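Local coordinates for protein halocarboxylic acid dehalogenase DehI (Pseudomonas putida, PDB 3BJX) that probably hydrolyses the carbon-halogen bond of alpha-halocarboxylic acids, as a group I haloacid dehalogenase with an all-helical fold of its own, at residues Q216-T219 with D220-A224; I289-I292 with H293-E296. All blocks are in the same frame, centred on the assembly; numbering follows the deposited sequence.

Contact 1. Residues Q216-T219 with D220-A224; sequences QIVT and DEVLA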
loop_
_atom_site.group_PDB
_atom_site.type_symbol
_atom_site.label_atom_id
_atom_site.label_comp_id
_atom_site.label_asym_id
_atom_site.label_seq_id
_atom_site.Cartn_x
_atom_site.Cartn_y
_atom_site.Cartn_z
ATOM N N GLN A 216 16.313 -10.367 17.635
ATOM C CA GLN A 216 15.476 -10.085 18.789
ATOM C C GLN A 216 15.753 -8.709 19.413
ATOM O O GLN A 216 14.834 -7.917 19.599
ATOM C CB GLN A 216 15.628 -11.191 19.822
ATOM C CG GLN A 216 14.824 -10.940 21.077
ATOM C CD GLN A 216 14.416 -12.217 21.761
ATOM O OE1 GLN A 216 15.249 -13.096 22.023
ATOM N NE2 GLN A 216 13.126 -12.336 22.060
ATOM N N ILE A 217 17.020 -8.444 19.734
ATOM C CA ILE A 217 17.474 -7.186 20.332
ATOM C C ILE A 217 17.146 -5.981 19.457
ATOM O O ILE A 217 16.605 -4.982 19.946
ATOM C CB ILE A 217 19.005 -7.232 20.622
ATOM C CG1 ILE A 217 19.306 -8.216 21.756
ATOM C CG2 ILE A 217 19.570 -5.853 20.947
ATOM C CD1 ILE A 217 20.779 -8.390 22.033
ATOM N N VAL A 218 17.452 -6.072 18.159
ATOM C CA VAL A 218 17.171 -4.940 17.258
ATOM C C VAL A 218 15.667 -4.731 17.043
ATOM O O VAL A 218 15.222 -3.592 16.866
ATOM C CB VAL A 218 17.981 -4.992 15.916
ATOM C CG1 VAL A 218 19.492 -5.185 16.201
ATOM C CG2 VAL A 218 17.437 -6.064 14.956
ATOM N N THR A 219 14.889 -5.814 17.104
ATOM C CA THR A 219 13.425 -5.723 16.998
ATOM C C THR A 219 12.826 -5.083 18.248
ATOM O O THR A 219 12.150 -4.048 18.149
ATOM C CB THR A 219 12.743 -7.112 16.701
ATOM O OG1 THR A 219 13.145 -7.599 15.411
ATOM C CG2 THR A 219 11.211 -7.026 16.756
ATOM N N ASP A 220 13.082 -5.687 19.414
ATOM C CA ASP A 220 12.362 -5.327 20.663
ATOM C C ASP A 220 12.928 -4.106 21.379
ATOM O O ASP A 220 12.224 -3.435 22.141
ATOM C CB ASP A 220 12.307 -6.509 21.658
ATOM C CG ASP A 220 11.475 -7.687 21.148
ATOM O OD1 ASP A 220 10.681 -7.527 20.192
ATOM O OD2 ASP A 220 11.610 -8.785 21.719
ATOM N N GLU A 221 14.198 -3.831 21.139
ATOM C CA GLU A 221 14.913 -2.819 21.891
ATOM C C GLU A 221 15.317 -1.624 21.039
ATOM O O GLU A 221 15.439 -0.490 21.556
ATOM C CB GLU A 221 16.158 -3.426 22.561
ATOM C CG GLU A 221 15.938 -4.793 23.212
ATOM C CD GLU A 221 17.194 -5.316 23.901
ATOM O OE1 GLU A 221 18.087 -4.486 24.202
ATOM O OE2 GLU A 221 17.302 -6.545 24.143
ATOM N N VAL A 222 15.552 -1.869 19.751
ATOM C CA VAL A 222 15.943 -0.799 18.833
ATOM C C VAL A 222 14.733 -0.308 18.019
ATOM O O VAL A 222 14.449 0.875 17.998
ATOM C CB VAL A 222 17.178 -1.186 17.904
ATOM C CG1 VAL A 222 17.621 -0.003 17.024
ATOM C CG2 VAL A 222 18.368 -1.690 18.726
ATOM N N LEU A 223 14.013 -1.208 17.365
ATOM C CA LEU A 223 12.953 -0.780 16.452
ATOM C C LEU A 223 11.602 -0.542 17.118
ATOM O O LEU A 223 10.806 0.274 16.628
ATOM C CB LEU A 223 12.802 -1.761 15.292
ATOM C CG LEU A 223 13.956 -1.899 14.287
ATOM C CD1 LEU A 223 13.549 -2.836 13.144
ATOM C CD2 LEU A 223 14.393 -0.534 13.738
ATOM N N ALA A 224 11.336 -1.237 18.233
ATOM C CA ALA A 224 10.015 -1.106 18.879
ATOM C C ALA A 224 9.637 0.337 19.279
ATOM O O ALA A 224 8.501 0.750 19.057
ATOM C CB ALA A 224 9.850 -2.092 20.053
#
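Ile217 O and Val218 O each take two backbone N-H groups from the next turn. For Val218 O the main donor is Leu223 N at 2.7 Å, five residues on, and Val222 N adds a weak bond. Ile217 O keeps the usual i to i+4 partner, Glu221 N at 2.9 Å, with a weak second bond from Val222 N. One residue earlier the helix is regular: Asp220 N meets Gln216 O at 2.8 Å. Over residues 220-223 the backbone widens into a pi-type turn, marked by the bond from Leu223 N to Val218 O; Ala224 N adds a weak one to Thr219 O.

The Glu221 side chain runs back along the helix and crosses that of Ile217 at a slant. With CG beside its own backbone N (chi1 -43°) and the chain extended beyond it, the carboxylate reaches the aliphatic branches, OE2 lying 3.5 Å from Ile217 CG1. Its charge is met by Arg104 in a salt bridge through OE1. Asp220 OD1 comes to 3.5 Å from Thr219 CG2 and is paired with Arg191, while Thr219 OG1 turns back to Leu215 O. Val218 CB and Val222 CG2 touch loosely at 4.4 Å. The shared carbonyls are consistent with a gradual change from four- to five-residue bonding, with both acids held by arginines of flanking helices, 101-107 and 183-195.

Contact 2. Residues I289-I292 with H293-E296; sequences ISII and HITE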
loop_
_atom_site.group_PDB
_atom_site.type_symbol
_atom_site.label_atom_id
_atom_site.label_comp_id
_atom_site.label_asym_id
_atom_site.label_seq_id
_atom_site.Cartn_x
_atom_site.Cartn_y
_atom_site.Cartn_z
ATOM N N ILE A 289 14.468 2.912 6.227
ATOM C CA ILE A 289 14.603 3.643 7.491
ATOM C C ILE A 289 15.011 2.784 8.689
ATOM O O ILE A 289 15.857 3.200 9.483
ATOM C CB ILE A 289 13.283 4.411 7.848
ATOM C CG1 ILE A 289 12.967 5.468 6.786
ATOM C CG2 ILE A 289 13.375 5.057 9.218
ATOM C CD1 ILE A 289 11.498 5.860 6.782
ATOM N N SER A 290 14.372 1.618 8.858
ATOM C CA SER A 290 14.549 0.803 10.062
ATOM C C SER A 290 15.998 0.322 10.212
ATOM O O SER A 290 16.555 0.290 11.329
ATOM C CB SER A 290 13.622 -0.424 10.017
ATOM O OG SER A 290 12.257 -0.088 10.197
ATOM N N ILE A 291 16.579 -0.081 9.077
ATOM C CA ILE A 291 17.918 -0.688 9.018
ATOM C C ILE A 291 19.004 0.368 9.117
ATOM O O ILE A 291 20.019 0.150 9.774
ATOM C CB ILE A 291 18.092 -1.610 7.748
ATOM C CG1 ILE A 291 17.041 -2.735 7.760
ATOM C CG2 ILE A 291 19.505 -2.164 7.629
ATOM C CD1 ILE A 291 17.125 -3.700 8.903
ATOM N N ILE A 292 18.782 1.521 8.490
ATOM C CA ILE A 292 19.677 2.640 8.698
ATOM C C ILE A 292 19.621 3.084 10.157
ATOM O O ILE A 292 20.651 3.421 10.728
ATOM C CB ILE A 292 19.397 3.821 7.709
ATOM C CG1 ILE A 292 19.981 3.486 6.332
ATOM C CG2 ILE A 292 19.991 5.151 8.222
ATOM C CD1 ILE A 292 19.689 4.486 5.300
ATOM N N HIS A 293 18.426 3.065 10.763
ATOM C CA HIS A 293 18.321 3.322 12.201
ATOM C C HIS A 293 19.140 2.389 13.060
ATOM O O HIS A 293 19.878 2.848 13.914
ATOM C CB HIS A 293 16.886 3.332 12.714
ATOM C CG HIS A 293 16.766 3.937 14.079
ATOM N ND1 HIS A 293 17.135 5.241 14.345
ATOM C CD2 HIS A 293 16.349 3.413 15.258
ATOM C CE1 HIS A 293 16.934 5.493 15.626
ATOM N NE2 HIS A 293 16.464 4.401 16.201
ATOM N N ILE A 294 19.020 1.086 12.841
ATOM C CA ILE A 294 19.848 0.108 13.554
ATOM C C ILE A 294 21.342 0.383 13.324
ATOM O O ILE A 294 22.124 0.407 14.259
ATOM C CB ILE A 294 19.483 -1.331 13.104
ATOM C CG1 ILE A 294 18.111 -1.736 13.656
ATOM C CG2 ILE A 294 20.554 -2.341 13.506
ATOM C CD1 ILE A 294 17.431 -2.900 12.899
ATOM N N THR A 295 21.725 0.598 12.070
ATOM C CA THR A 295 23.105 0.951 11.720
ATOM C C THR A 295 23.622 2.160 12.478
ATOM O O THR A 295 24.767 2.161 12.938
ATOM C CB THR A 295 23.255 1.176 10.216
ATOM O OG1 THR A 295 22.631 0.082 9.528
ATOM C CG2 THR A 295 24.719 1.235 9.809
ATOM N N GLU A 296 22.771 3.173 12.623
ATOM C CA GLU A 296 23.126 4.400 13.319
ATOM C C GLU A 296 23.357 4.159 14.818
ATOM O O GLU A 296 24.235 4.770 15.425
ATOM C CB GLU A 296 22.039 5.453 13.103
ATOM C CG GLU A 296 22.403 6.848 13.594
ATOM C CD GLU A 296 21.229 7.814 13.600
ATOM O OE1 GLU A 296 20.190 7.575 12.926
ATOM O OE2 GLU A 296 21.348 8.830 14.306
#
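Thr295 grips the carbonyl of Ile291 twice. Its OG1 donates to Ile291 O at 2.6 Å and its backbone N to the same oxygen at 2.9 Å, the two donors arriving from opposite faces of the carbonyl plane. A chi1 of -48° sets OG1 beside the backbone N and turns it back toward the preceding turn, within bonding distance of Ile291 O; it also bonds Asn126 ND2 of helix 112-143. The other bonds are ordinary i to i+4 links, such as Ile294 N to Ser290 O at 3.0 Å. In segment 289-292, Ser290 OG is hydrogen-bonded to His196, Tyr232 and the backbone oxygen of Asp286, so this buried hydroxyl is well supplied with partners.

Farther out, Ile294 lays CG1 against Ser290 O, 3.5 Å away, and its CD1 meets Ile291 CD1 at 4.1 Å, the two side chains running at a slant to each other. His293 CB rests 3.4 Å from Ser290 O. Ile289 packs on helix 230-248, and Ile292 on Asn126 and the loop at Ser91 and Leu92. A threonine hydroxyl returned to the i-4 carbonyl is a familiar way of burying a polar side chain in a helix, here in the long helix 267-299 of an all-alpha fold.

In the fold
Both contacts are local, so neither closes a loop: each joins successive turns of one helix. From the N terminus, contact 1 comes first, at the C-terminal end of helix 212-223. The chain then runs through helix 230-248 and reaches contact 2 late in helix 267-299, so the two stand in series, neither nested nor crossed. In space they meet, with centres about 11 Å apart. Val218 CB lies 3.7 Å from Ile294 CD1, Val222 packs on the same isoleucine, and Leu223 covers the backbone oxygen of Ser290. This mostly apolar seam joins helix 212-223 to helix 267-299; beyond it, contact 1 faces helices 101-107 and 183-195, and contact 2 faces helices 112-143 and 230-248.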